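Local coordinates for protein endo-beta-1,2-glucanase (Talaromyces funiculosus, PDB 6IMV) that hydrolyses internal beta-1,2-glycosidic linkages of beta-1,2-glucans as a fungal endo-beta-1,2-glucanase, at residues S58-N63 / V73-S78; D247-E252 / T294-Y299; Y275-L280 / Y472-K477. All blocks are in the same frame, centred on the assembly; numbering follows the deposited sequence.

Interaction 1 (S58-N63 / V73-S78). With BGC (beta-D-glucopyranose), chain I.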
loop_
_atom_site.group_PDB
_atom_site.type_symbol
_atom_site.label_atom_id
_atom_site.label_comp_id
_atom_site.label_asym_id
_atom_site.label_seq_id
_atom_site.Cartn_x
_atom_site.Cartn_y
_atom_site.Cartn_z
ATOM N N SER A 58 9.514 1.749 -10.564
ATOM C CA SER A 58 9.868 1.523 -9.171
ATOM C C SER A 58 10.824 0.331 -9.071
ATOM O O SER A 58 10.777 -0.585 -9.890
ATOM C CB SER A 58 8.659 1.312 -8.290
ATOM O OG SER A 58 7.983 0.108 -8.604
ATOM N N TYR A 59 11.710 0.404 -8.074
ATOM C CA TYR A 59 12.318 -0.757 -7.439
ATOM C C TYR A 59 11.569 -1.020 -6.136
ATOM O O TYR A 59 11.138 -0.064 -5.503
ATOM C CB TYR A 59 13.783 -0.490 -7.085
ATOM C CG TYR A 59 14.696 -0.219 -8.249
ATOM C CD1 TYR A 59 14.898 -1.172 -9.237
ATOM C CD2 TYR A 59 15.358 0.996 -8.362
ATOM C CE1 TYR A 59 15.736 -0.918 -10.308
ATOM C CE2 TYR A 59 16.205 1.260 -9.426
ATOM C CZ TYR A 59 16.393 0.296 -10.399
ATOM O OH TYR A 59 17.224 0.547 -11.445
ATOM N N ASP A 60 11.497 -2.285 -5.703
ATOM C CA ASP A 60 10.918 -2.624 -4.410
ATOM C C ASP A 60 11.527 -1.731 -3.320
ATOM O O ASP A 60 10.825 -1.258 -2.424
ATOM C CB ASP A 60 11.137 -4.100 -4.061
ATOM C CG ASP A 60 10.612 -4.474 -2.680
ATOM O OD1 ASP A 60 9.447 -4.160 -2.398
ATOM O OD2 ASP A 60 11.379 -5.074 -1.903
ATOM N N GLY A 61 12.840 -1.517 -3.412
ATOM C CA GLY A 61 13.570 -0.661 -2.494
ATOM C C GLY A 61 15.059 -0.954 -2.541
ATOM O O GLY A 61 15.579 -1.380 -3.563
ATOM N N THR A 62 15.743 -0.743 -1.420
ATOM C CA THR A 62 17.181 -0.972 -1.355
ATOM C C THR A 62 17.610 -1.270 0.082
ATOM O O THR A 62 17.048 -0.747 1.055
ATOM C CB THR A 62 17.973 0.226 -1.904
ATOM O OG1 THR A 62 19.361 -0.102 -1.844
ATOM C CG2 THR A 62 17.753 1.495 -1.120
ATOM N N ASN A 63 18.643 -2.107 0.194
ATOM C CA ASN A 63 19.370 -2.296 1.433
ATOM C C ASN A 63 20.176 -1.028 1.720
ATOM O O ASN A 63 20.565 -0.306 0.799
ATOM C CB ASN A 63 20.310 -3.495 1.352
ATOM C CG ASN A 63 19.578 -4.794 1.124
ATOM O OD1 ASN A 63 19.127 -5.418 2.080
ATOM N ND2 ASN A 63 19.461 -5.194 -0.132
ATOM N N VAL A 73 22.741 -1.956 -1.815
ATOM C CA VAL A 73 22.285 -3.015 -2.717
ATOM C C VAL A 73 20.787 -2.805 -2.944
ATOM O O VAL A 73 19.997 -3.095 -2.044
ATOM C CB VAL A 73 22.525 -4.410 -2.089
ATOM C CG1 VAL A 73 21.925 -5.529 -2.917
ATOM C CG2 VAL A 73 23.990 -4.687 -1.826
ATOM N N LYS A 74 20.399 -2.350 -4.139
ATOM C CA LYS A 74 18.978 -2.215 -4.470
ATOM C C LYS A 74 18.326 -3.597 -4.649
ATOM O O LYS A 74 18.990 -4.572 -4.947
ATOM C CB LYS A 74 18.797 -1.353 -5.723
ATOM C CG LYS A 74 19.226 -1.978 -7.047
ATOM C CD LYS A 74 18.901 -1.075 -8.217
ATOM C CE LYS A 74 19.811 -1.274 -9.408
ATOM N NZ LYS A 74 21.174 -0.764 -9.124
ATOM N N HIS A 75 17.004 -3.651 -4.464
ATOM C CA HIS A 75 16.174 -4.711 -5.012
ATOM C C HIS A 75 15.863 -4.356 -6.460
ATOM O O HIS A 75 15.195 -3.347 -6.694
ATOM C CB HIS A 75 14.871 -4.886 -4.206
ATOM C CG HIS A 75 15.054 -5.493 -2.855
ATOM N ND1 HIS A 75 13.998 -5.639 -1.966
ATOM C CD2 HIS A 75 16.154 -5.984 -2.235
ATOM C CE1 HIS A 75 14.438 -6.190 -0.856
ATOM N NE2 HIS A 75 15.759 -6.427 -1.001
ATOM N N PRO A 76 16.307 -5.159 -7.459
ATOM C CA PRO A 76 16.119 -4.809 -8.871
ATOM C C PRO A 76 14.742 -5.195 -9.433
ATOM O O PRO A 76 14.510 -5.105 -10.625
ATOM C CB PRO A 76 17.211 -5.656 -9.553
ATOM C CG PRO A 76 17.236 -6.937 -8.717
ATOM C CD PRO A 76 16.989 -6.461 -7.296
ATOM N N PHE A 77 13.855 -5.661 -8.557
ATOM C CA PHE A 77 12.522 -6.130 -8.928
ATOM C C PHE A 77 11.478 -5.236 -8.250
ATOM O O PHE A 77 11.790 -4.521 -7.296
ATOM C CB PHE A 77 12.329 -7.588 -8.509
ATOM C CG PHE A 77 12.550 -7.823 -7.039
ATOM C CD1 PHE A 77 11.528 -7.607 -6.128
ATOM C CD2 PHE A 77 13.788 -8.213 -6.562
ATOM C CE1 PHE A 77 11.732 -7.802 -4.773
ATOM C CE2 PHE A 77 13.989 -8.416 -5.206
ATOM C CZ PHE A 77 12.964 -8.202 -4.314
ATOM N N SER A 78 10.247 -5.281 -8.765
ATOM C CA SER A 78 9.114 -4.583 -8.176
ATOM C C SER A 78 7.830 -5.228 -8.705
ATOM O O SER A 78 7.868 -6.323 -9.270
ATOM C CB SER A 78 9.177 -3.078 -8.433
ATOM O OG SER A 78 8.268 -2.362 -7.597
HETATM C C2 BGC I . 8.921 -9.808 -1.145
HETATM C C3 BGC I . 10.021 -8.849 -0.661
HETATM C C4 BGC I . 9.549 -7.381 -0.648
HETATM C C5 BGC I . 8.177 -7.279 0.035
HETATM C C6 BGC I . 7.600 -5.860 0.024
HETATM C C1 BGC I . 7.616 -9.544 -0.407
HETATM O O1 BGC I . 6.536 -10.378 -0.836
HETATM O O2 BGC I . 9.320 -11.139 -0.867
HETATM O O3 BGC I . 11.190 -8.971 -1.473
HETATM O O4 BGC I . 10.505 -6.522 0.006
HETATM O O5 BGC I . 7.251 -8.176 -0.591
HETATM O O6 BGC I . 7.339 -5.476 -1.323
HETATM O O HOH W 1 17.218 -7.273 0.989
#
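Strands 61-63 and 73-75 run antiparallel at 149°, their axes 4.3 Å apart at closest approach, with Thr62 and Lys74 facing each other as a non-hydrogen-bonded pair. Asp60 N donates to Phe77 O (2.8 Å) beyond these paired residues. Within them, Val73 O is gripped twice by Asn63, whose backbone N and ND2 (2.9 Å) come from opposite faces of its carbonyl plane. Asp60 CG stands anti to the backbone N (chi1 177°), which lays the carboxylate alongside the His75 imidazole, only 8° from coplanar. His75 ND1 donates to the anti lone pair of Asp60 OD2 at 2.7 Å. That oxygen also accepts from O4 of the bound beta-D-glucopyranose at 2.6 Å, while OD1 takes its O6, making His75 a second-shell partner of a sugar-binding carboxylate. A water bridges His75 NE2 and Asn63 OD1. Lys74 CD rests over one face of the Tyr59 ring, a CH-pi contact 3.7 Å from the centroid, and Ser78 OG donates to Ser58 OG (2.7 Å), itself bonded to Glu83. The hairpin of strands 57-64 and 71-78 is flanked by strand 427-432 on the first and strand 144-145 on the second, with Lys82 of helix 80-94 against Asp60.

Interaction 2 (D247-E252 / T294-Y299). With GLC (alpha-D-glucopyranose), chain D; NAG (2-acetamido-2-deoxy-beta-D-glucopyranose), chain H.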
loop_
_atom_site.group_PDB
_atom_site.type_symbol
_atom_site.label_atom_id
_atom_site.label_comp_id
_atom_site.label_asym_id
_atom_site.label_seq_id
_atom_site.Cartn_x
_atom_site.Cartn_y
_atom_site.Cartn_z
ATOM N N ASP A 247 -11.941 -12.152 -0.666
ATOM C CA ASP A 247 -11.963 -11.640 0.702
ATOM C C ASP A 247 -12.023 -10.111 0.713
ATOM O O ASP A 247 -11.894 -9.465 -0.321
ATOM C CB ASP A 247 -10.786 -12.229 1.477
ATOM C CG ASP A 247 -9.425 -11.779 0.978
ATOM O OD1 ASP A 247 -9.291 -10.595 0.607
ATOM O OD2 ASP A 247 -8.512 -12.612 0.988
ATOM N N PRO A 248 -12.237 -9.475 1.887
ATOM C CA PRO A 248 -12.354 -8.018 1.961
ATOM C C PRO A 248 -11.035 -7.220 2.007
ATOM O O PRO A 248 -11.057 -6.000 2.266
ATOM C CB PRO A 248 -13.133 -7.756 3.258
ATOM C CG PRO A 248 -13.218 -9.093 3.985
ATOM C CD PRO A 248 -12.439 -10.120 3.188
ATOM N N TYR A 249 -9.904 -7.874 1.741
ATOM C CA TYR A 249 -8.587 -7.220 1.839
ATOM C C TYR A 249 -8.266 -6.606 0.462
ATOM O O TYR A 249 -9.177 -6.201 -0.241
ATOM C CB TYR A 249 -7.597 -8.194 2.493
ATOM C CG TYR A 249 -8.240 -8.969 3.619
ATOM C CD1 TYR A 249 -8.864 -8.319 4.677
ATOM C CD2 TYR A 249 -8.320 -10.349 3.581
ATOM C CE1 TYR A 249 -9.520 -9.027 5.678
ATOM C CE2 TYR A 249 -8.980 -11.070 4.563
ATOM C CZ TYR A 249 -9.581 -10.410 5.619
ATOM O OH TYR A 249 -10.223 -11.130 6.587
ATOM N N GLU A 250 -6.982 -6.494 0.101
ATOM C CA GLU A 250 -6.558 -5.578 -0.972
ATOM C C GLU A 250 -7.095 -6.037 -2.327
ATOM O O GLU A 250 -7.293 -5.216 -3.223
ATOM C CB GLU A 250 -5.035 -5.453 -1.067
ATOM C CG GLU A 250 -4.329 -5.361 0.270
ATOM C CD GLU A 250 -3.782 -6.701 0.713
ATOM O OE1 GLU A 250 -4.544 -7.462 1.353
ATOM O OE2 GLU A 250 -2.618 -7.008 0.341
ATOM N N GLY A 251 -7.342 -7.346 -2.459
ATOM C CA GLY A 251 -7.852 -7.937 -3.678
ATOM C C GLY A 251 -9.232 -7.424 -4.060
ATOM O O GLY A 251 -9.650 -7.556 -5.214
ATOM N N GLU A 252 -9.944 -6.816 -3.109
ATOM C CA GLU A 252 -11.287 -6.305 -3.380
ATOM C C GLU A 252 -11.252 -5.195 -4.440
ATOM O O GLU A 252 -12.236 -4.998 -5.170
ATOM C CB GLU A 252 -11.959 -5.827 -2.097
ATOM C CG GLU A 252 -13.448 -5.595 -2.268
ATOM C CD GLU A 252 -14.157 -5.443 -0.940
ATOM O OE1 GLU A 252 -14.262 -4.293 -0.461
ATOM O OE2 GLU A 252 -14.551 -6.480 -0.365
ATOM N N THR A 294 -15.798 -4.696 18.217
ATOM C CA THR A 294 -16.211 -5.385 17.001
ATOM C C THR A 294 -15.387 -4.872 15.818
ATOM O O THR A 294 -15.331 -3.653 15.559
ATOM C CB THR A 294 -17.704 -5.194 16.706
ATOM O OG1 THR A 294 -18.436 -5.619 17.854
ATOM C CG2 THR A 294 -18.153 -5.962 15.482
ATOM N N VAL A 295 -14.766 -5.814 15.102
ATOM C CA VAL A 295 -13.960 -5.509 13.942
ATOM C C VAL A 295 -14.324 -6.461 12.804
ATOM O O VAL A 295 -14.908 -7.529 13.014
ATOM C CB VAL A 295 -12.456 -5.605 14.265
ATOM C CG1 VAL A 295 -12.062 -4.619 15.343
ATOM C CG2 VAL A 295 -12.041 -7.021 14.648
ATOM N N GLN A 296 -13.921 -6.062 11.598
ATOM C CA GLN A 296 -13.809 -6.963 10.466
ATOM C C GLN A 296 -12.657 -7.941 10.720
ATOM O O GLN A 296 -11.505 -7.523 10.914
ATOM C CB GLN A 296 -13.520 -6.172 9.192
ATOM C CG GLN A 296 -13.338 -7.063 7.971
ATOM C CD GLN A 296 -13.024 -6.235 6.756
ATOM O OE1 GLN A 296 -13.918 -5.862 6.004
ATOM N NE2 GLN A 296 -11.751 -5.929 6.578
ATOM N N LYS A 297 -12.968 -9.238 10.691
ATOM C CA LYS A 297 -11.965 -10.268 10.853
ATOM C C LYS A 297 -10.925 -10.139 9.733
ATOM O O LYS A 297 -11.277 -9.971 8.574
ATOM C CB LYS A 297 -12.623 -11.646 10.851
ATOM C CG LYS A 297 -11.719 -12.783 11.300
ATOM C CD LYS A 297 -12.442 -14.108 11.302
ATOM C CE LYS A 297 -11.565 -15.230 11.802
ATOM N NZ LYS A 297 -12.313 -16.505 11.836
ATOM N N GLY A 298 -9.644 -10.165 10.115
ATOM C CA GLY A 298 -8.534 -10.001 9.194
ATOM C C GLY A 298 -8.030 -11.332 8.657
ATOM O O GLY A 298 -8.477 -12.404 9.062
ATOM N N TYR A 299 -7.084 -11.264 7.718
ATOM C CA TYR A 299 -6.377 -12.454 7.300
ATOM C C TYR A 299 -5.356 -12.785 8.396
ATOM O O TYR A 299 -5.472 -13.827 9.072
ATOM C CB TYR A 299 -5.795 -12.290 5.893
ATOM C CG TYR A 299 -5.371 -13.595 5.272
ATOM C CD1 TYR A 299 -6.306 -14.565 4.945
ATOM C CD2 TYR A 299 -4.035 -13.884 5.057
ATOM C CE1 TYR A 299 -5.927 -15.779 4.394
ATOM C CE2 TYR A 299 -3.638 -15.087 4.495
ATOM C CZ TYR A 299 -4.586 -16.040 4.171
ATOM O OH TYR A 299 -4.184 -17.222 3.631
HETATM C C1 GLC D . -2.206 -13.017 -0.020
HETATM C C2 GLC D . -1.829 -11.630 -0.491
HETATM C C3 GLC D . -1.957 -10.624 0.638
HETATM C C4 GLC D . -3.382 -10.629 1.161
HETATM C C5 GLC D . -3.741 -12.046 1.609
HETATM C C6 GLC D . -5.211 -12.148 2.008
HETATM O O1 GLC D . -1.191 -13.406 0.929
HETATM O O2 GLC D . -0.460 -11.672 -0.919
HETATM O O3 GLC D . -1.625 -9.305 0.206
HETATM O O4 GLC D . -3.514 -9.670 2.219
HETATM O O5 GLC D . -3.506 -12.986 0.553
HETATM O O6 GLC D . -6.062 -11.845 0.899
HETATM C C1 NAG H . -10.565 -18.829 7.293
HETATM C C2 NAG H . -11.481 -19.595 8.245
HETATM C C3 NAG H . -12.074 -20.770 7.480
HETATM C C4 NAG H . -12.877 -20.225 6.304
HETATM C C5 NAG H . -11.886 -19.542 5.350
HETATM C C6 NAG H . -12.544 -18.964 4.101
HETATM C C7 NAG H . -10.837 -19.542 10.621
HETATM C C8 NAG H . -9.972 -20.153 11.669
HETATM N N2 NAG H . -10.761 -20.080 9.408
HETATM O O3 NAG H . -12.917 -21.502 8.353
HETATM O O4 NAG H . -13.657 -21.264 5.697
HETATM O O5 NAG H . -11.260 -18.477 6.079
HETATM O O6 NAG H . -13.707 -18.204 4.468
HETATM O O7 NAG H . -11.547 -18.592 10.876
HETATM O O HOH W 2 -10.264 -4.549 4.383
#
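A sugar-binding loop, running from strand 237-239 to helix 252-261, here meets the chain leaving strand 290-296: the hydroxyl of Tyr249 donates to Lys297 O at 2.5 Å, tilted 33° from the carbonyl plane. This is the one hydrogen bond made directly between residues 247-252 and 294-299. The Tyr249 side chain crosses that of Tyr299 at about a right angle, its CE2 3.7 Å from Tyr299 CB, and Lys297 O lies at its ring edge. Pro248 slides past the Gln296 amide, CB touching OE1 at 3.4 Å. Gln296 CG is anti to the backbone N (chi1 178°) and the chain beyond is extended, which carries the amide out to the loop; there NE2 donates a hydrogen bond to a water that in turn donates to Pro248 O, while OE1 pairs with Tyr472 OH. The loop's shape is set by an Asx turn, in which Asp247 OD1 accepts from Tyr249 N (3.0 Å), running into a type I beta turn from Tyr249 to Glu252. These turns present two carboxylates to the bound alpha-D-glucopyranose, which is consistent with one unit of the sophorose. Asp247 OD2 accepts from its O6 at 2.6 Å. Glu250, bent at chi2 (98°), turns both oxygens to the sugar, OE1 taking O4 (2.6 Å) and OE2 taking O3. Tyr299 supplies an apolar surface, its ring face lying against the sugar C6, 3.6 Å from CG. The same sugar is also hydrogen-bonded by His304, and Glu305 accepts from the backbone N of Tyr299.

Interaction 3 (Y275-L280 / Y472-K477). With NAG (2-acetamido-2-deoxy-beta-D-glucopyranose), chain H.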
loop_
_atom_site.group_PDB
_atom_site.type_symbol
_atom_site.label_atom_id
_atom_site.label_comp_id
_atom_site.label_asym_id
_atom_site.label_seq_id
_atom_site.Cartn_x
_atom_site.Cartn_y
_atom_site.Cartn_z
ATOM N N TYR A 275 -19.886 -15.020 -3.662
ATOM C CA TYR A 275 -18.749 -15.882 -3.430
ATOM C C TYR A 275 -17.816 -15.261 -2.379
ATOM O O TYR A 275 -17.104 -15.974 -1.682
ATOM C CB TYR A 275 -18.002 -16.160 -4.735
ATOM C CG TYR A 275 -16.956 -17.228 -4.583
ATOM C CD1 TYR A 275 -17.331 -18.552 -4.412
ATOM C CD2 TYR A 275 -15.608 -16.923 -4.551
ATOM C CE1 TYR A 275 -16.390 -19.552 -4.242
ATOM C CE2 TYR A 275 -14.652 -17.910 -4.395
ATOM C CZ TYR A 275 -15.046 -19.229 -4.242
ATOM O OH TYR A 275 -14.122 -20.210 -4.076
ATOM N N LYS A 276 -17.827 -13.926 -2.289
ATOM C CA LYS A 276 -16.998 -13.171 -1.353
ATOM C C LYS A 276 -17.577 -13.208 0.066
ATOM O O LYS A 276 -16.831 -13.069 1.023
ATOM C CB LYS A 276 -16.852 -11.720 -1.827
ATOM C CG LYS A 276 -15.675 -11.467 -2.762
ATOM C CD LYS A 276 -15.712 -10.115 -3.450
ATOM C CE LYS A 276 -15.697 -8.953 -2.476
ATOM N NZ LYS A 276 -14.524 -8.991 -1.576
ATOM N N ARG A 277 -18.898 -13.398 0.185
ATOM C CA ARG A 277 -19.664 -13.075 1.409
ATOM C C ARG A 277 -19.148 -13.838 2.629
ATOM O O ARG A 277 -19.046 -13.262 3.709
ATOM C CB ARG A 277 -21.159 -13.342 1.191
ATOM C CG ARG A 277 -22.086 -12.454 2.017
ATOM C CD ARG A 277 -23.483 -12.320 1.421
ATOM N NE ARG A 277 -23.484 -11.446 0.248
ATOM C CZ ARG A 277 -24.226 -11.627 -0.841
ATOM N NH1 ARG A 277 -24.916 -12.743 -0.993
ATOM N NH2 ARG A 277 -24.265 -10.689 -1.771
ATOM N N PRO A 278 -18.837 -15.153 2.537
ATOM C CA PRO A 278 -18.366 -15.894 3.707
ATOM C C PRO A 278 -17.022 -15.408 4.286
ATOM O O PRO A 278 -16.673 -15.799 5.392
ATOM C CB PRO A 278 -18.223 -17.341 3.190
ATOM C CG PRO A 278 -19.107 -17.397 1.952
ATOM C CD PRO A 278 -18.986 -16.013 1.346
ATOM N N GLN A 279 -16.271 -14.589 3.539
ATOM C CA GLN A 279 -14.963 -14.097 4.005
ATOM C C GLN A 279 -15.114 -12.739 4.711
ATOM O O GLN A 279 -14.131 -12.222 5.251
ATOM C CB GLN A 279 -13.976 -14.023 2.840
ATOM C CG GLN A 279 -13.431 -15.379 2.404
ATOM C CD GLN A 279 -14.466 -16.282 1.779
ATOM O OE1 GLN A 279 -14.749 -17.360 2.285
ATOM N NE2 GLN A 279 -15.057 -15.846 0.681
ATOM N N LEU A 280 -16.324 -12.161 4.678
ATOM C CA LEU A 280 -16.650 -10.919 5.391
ATOM C C LEU A 280 -17.319 -11.282 6.720
ATOM O O LEU A 280 -18.468 -11.703 6.731
ATOM C CB LEU A 280 -17.567 -10.056 4.516
ATOM C CG LEU A 280 -17.882 -8.656 5.051
ATOM C CD1 LEU A 280 -16.611 -7.833 5.187
ATOM C CD2 LEU A 280 -18.897 -7.944 4.170
ATOM N N TYR A 472 -21.650 -4.550 3.899
ATOM C CA TYR A 472 -21.114 -4.281 5.235
ATOM C C TYR A 472 -22.258 -4.191 6.260
ATOM O O TYR A 472 -22.126 -4.743 7.347
ATOM C CB TYR A 472 -20.201 -3.049 5.230
ATOM C CG TYR A 472 -18.758 -3.378 4.930
ATOM C CD1 TYR A 472 -17.889 -3.736 5.945
ATOM C CD2 TYR A 472 -18.266 -3.363 3.635
ATOM C CE1 TYR A 472 -16.576 -4.085 5.684
ATOM C CE2 TYR A 472 -16.944 -3.688 3.362
ATOM C CZ TYR A 472 -16.095 -4.051 4.391
ATOM O OH TYR A 472 -14.792 -4.376 4.137
ATOM N N SER A 473 -23.386 -3.555 5.903
ATOM C CA SER A 473 -24.478 -3.368 6.866
ATOM C C SER A 473 -25.158 -4.708 7.184
ATOM O O SER A 473 -25.753 -4.849 8.247
ATOM C CB SER A 473 -25.468 -2.311 6.425
ATOM O OG SER A 473 -26.162 -2.698 5.255
ATOM N N ARG A 474 -25.033 -5.700 6.293
ATOM C CA ARG A 474 -25.622 -7.025 6.519
ATOM C C ARG A 474 -24.826 -7.826 7.560
ATOM O O ARG A 474 -25.398 -8.666 8.255
ATOM C CB ARG A 474 -25.709 -7.811 5.204
ATOM C CG ARG A 474 -26.874 -7.379 4.325
ATOM C CD ARG A 474 -26.864 -7.961 2.929
ATOM N NE ARG A 474 -27.170 -9.379 2.960
ATOM C CZ ARG A 474 -27.180 -10.165 1.886
ATOM N NH1 ARG A 474 -27.015 -9.644 0.679
ATOM N NH2 ARG A 474 -27.336 -11.467 2.028
ATOM N N VAL A 475 -23.516 -7.569 7.659
ATOM C CA VAL A 475 -22.615 -8.355 8.514
ATOM C C VAL A 475 -22.369 -7.643 9.856
ATOM O O VAL A 475 -22.283 -8.319 10.898
ATOM C CB VAL A 475 -21.291 -8.643 7.785
ATOM C CG1 VAL A 475 -20.224 -9.206 8.721
ATOM C CG2 VAL A 475 -21.515 -9.568 6.594
ATOM N N PHE A 476 -22.252 -6.303 9.828
ATOM C CA PHE A 476 -21.826 -5.519 10.986
ATOM C C PHE A 476 -23.020 -4.799 11.627
ATOM O O PHE A 476 -23.384 -3.688 11.244
ATOM C CB PHE A 476 -20.695 -4.575 10.577
ATOM C CG PHE A 476 -19.459 -5.313 10.136
ATOM C CD1 PHE A 476 -18.586 -5.851 11.068
ATOM C CD2 PHE A 476 -19.202 -5.522 8.788
ATOM C CE1 PHE A 476 -17.463 -6.556 10.662
ATOM C CE2 PHE A 476 -18.084 -6.234 8.379
ATOM C CZ PHE A 476 -17.213 -6.750 9.319
ATOM N N LYS A 477 -23.611 -5.467 12.623
ATOM C CA LYS A 477 -24.736 -4.970 13.423
ATOM C C LYS A 477 -24.314 -4.902 14.896
ATOM O O LYS A 477 -23.449 -5.655 15.349
ATOM C CB LYS A 477 -25.926 -5.914 13.241
ATOM C CG LYS A 477 -26.277 -6.196 11.789
ATOM C CD LYS A 477 -27.220 -7.348 11.582
ATOM C CE LYS A 477 -26.515 -8.678 11.443
ATOM N NZ LYS A 477 -27.464 -9.740 11.043
HETATM C C1 NAG H . -10.565 -18.829 7.293
HETATM C C2 NAG H . -11.481 -19.595 8.245
HETATM C C3 NAG H . -12.074 -20.770 7.480
HETATM C C4 NAG H . -12.877 -20.225 6.304
HETATM C C5 NAG H . -11.886 -19.542 5.350
HETATM C C6 NAG H . -12.544 -18.964 4.101
HETATM C C7 NAG H . -10.837 -19.542 10.621
HETATM C C8 NAG H . -9.972 -20.153 11.669
HETATM N N2 NAG H . -10.761 -20.080 9.408
HETATM O O3 NAG H . -12.917 -21.502 8.353
HETATM O O4 NAG H . -13.657 -21.264 5.697
HETATM O O5 NAG H . -11.260 -18.477 6.079
HETATM O O6 NAG H . -13.707 -18.204 4.468
HETATM O O7 NAG H . -11.547 -18.592 10.876
#
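Arg474 lays NH1 over the centre of one face of the Arg277 guanidinium, 3.7 Å above its plane, and the two planar groups are inclined by 38°. The Phe476 ring has CG1 of its neighbour Val475 over one face and Leu280 CD1 at its edge, in the ring plane, 3.9 Å from CE2. The two guanidinium groups carry like charges, and a salt bridge from Arg277 NH2 to Glu471, just before residues 472-477, probably offsets part of the repulsion. Replacing Arg277 by an alanine would remove the guanidinium group, is likely to leave Glu471 without this mate and is likely to let the end of Arg474 turn more freely. Leu280 carries the apolar half of the contact. With CG anti to the backbone N (chi1 -174°), it reaches across to residues 472-476 and divides its methyls: CD1 packs on Tyr472 CE1 (3.8 Å) as well as on Phe476, and CD2 meets Val475 CG2 at 3.9 Å. Val475 CG1 also touches Leu280 O, at 3.6 Å. On another flank of the same turn, Gln279 OE1 accepts from O6 of an N-acetylglucosamine of a protein-attached glycan (2.6 Å). No hydrogen bond joins the two segments. The contact brings the 3-10 turn that follows helix 266-276 against the C-terminal end of helix 461-475; helix 318-337 packs on Tyr472 and Phe476 through Ile320, Phe324 and Val323, and Gln296 of strand 290-296 touches both Leu280 and Phe476.

How the interactions relate
Interactions 2 and 3 are neighbours, with centres about 10 Å apart, whereas interaction 1 lies across the centre of the chain, about 28 Å from interaction 2 and 37 Å from interaction 3, centre to centre. Interaction 2 is buried, while interactions 1 and 3 are both partly buried, each with one exposed residue. Lys276 ties 2 and 3 together through a salt bridge to Glu252, and both meet the same N-acetylglucosamine. Chemistry follows place: the hairpin of interaction 1 relies on backbone bonds and a histidine-carboxylate pair, the loop of interaction 2 on one tyrosine bond, with carboxylates that accept from sugar hydroxyls, and interaction 3 on leucine packing and two closely set like-charged arginines. Residues of interactions 1 and 2 each hydrogen-bond a separate bound glucose.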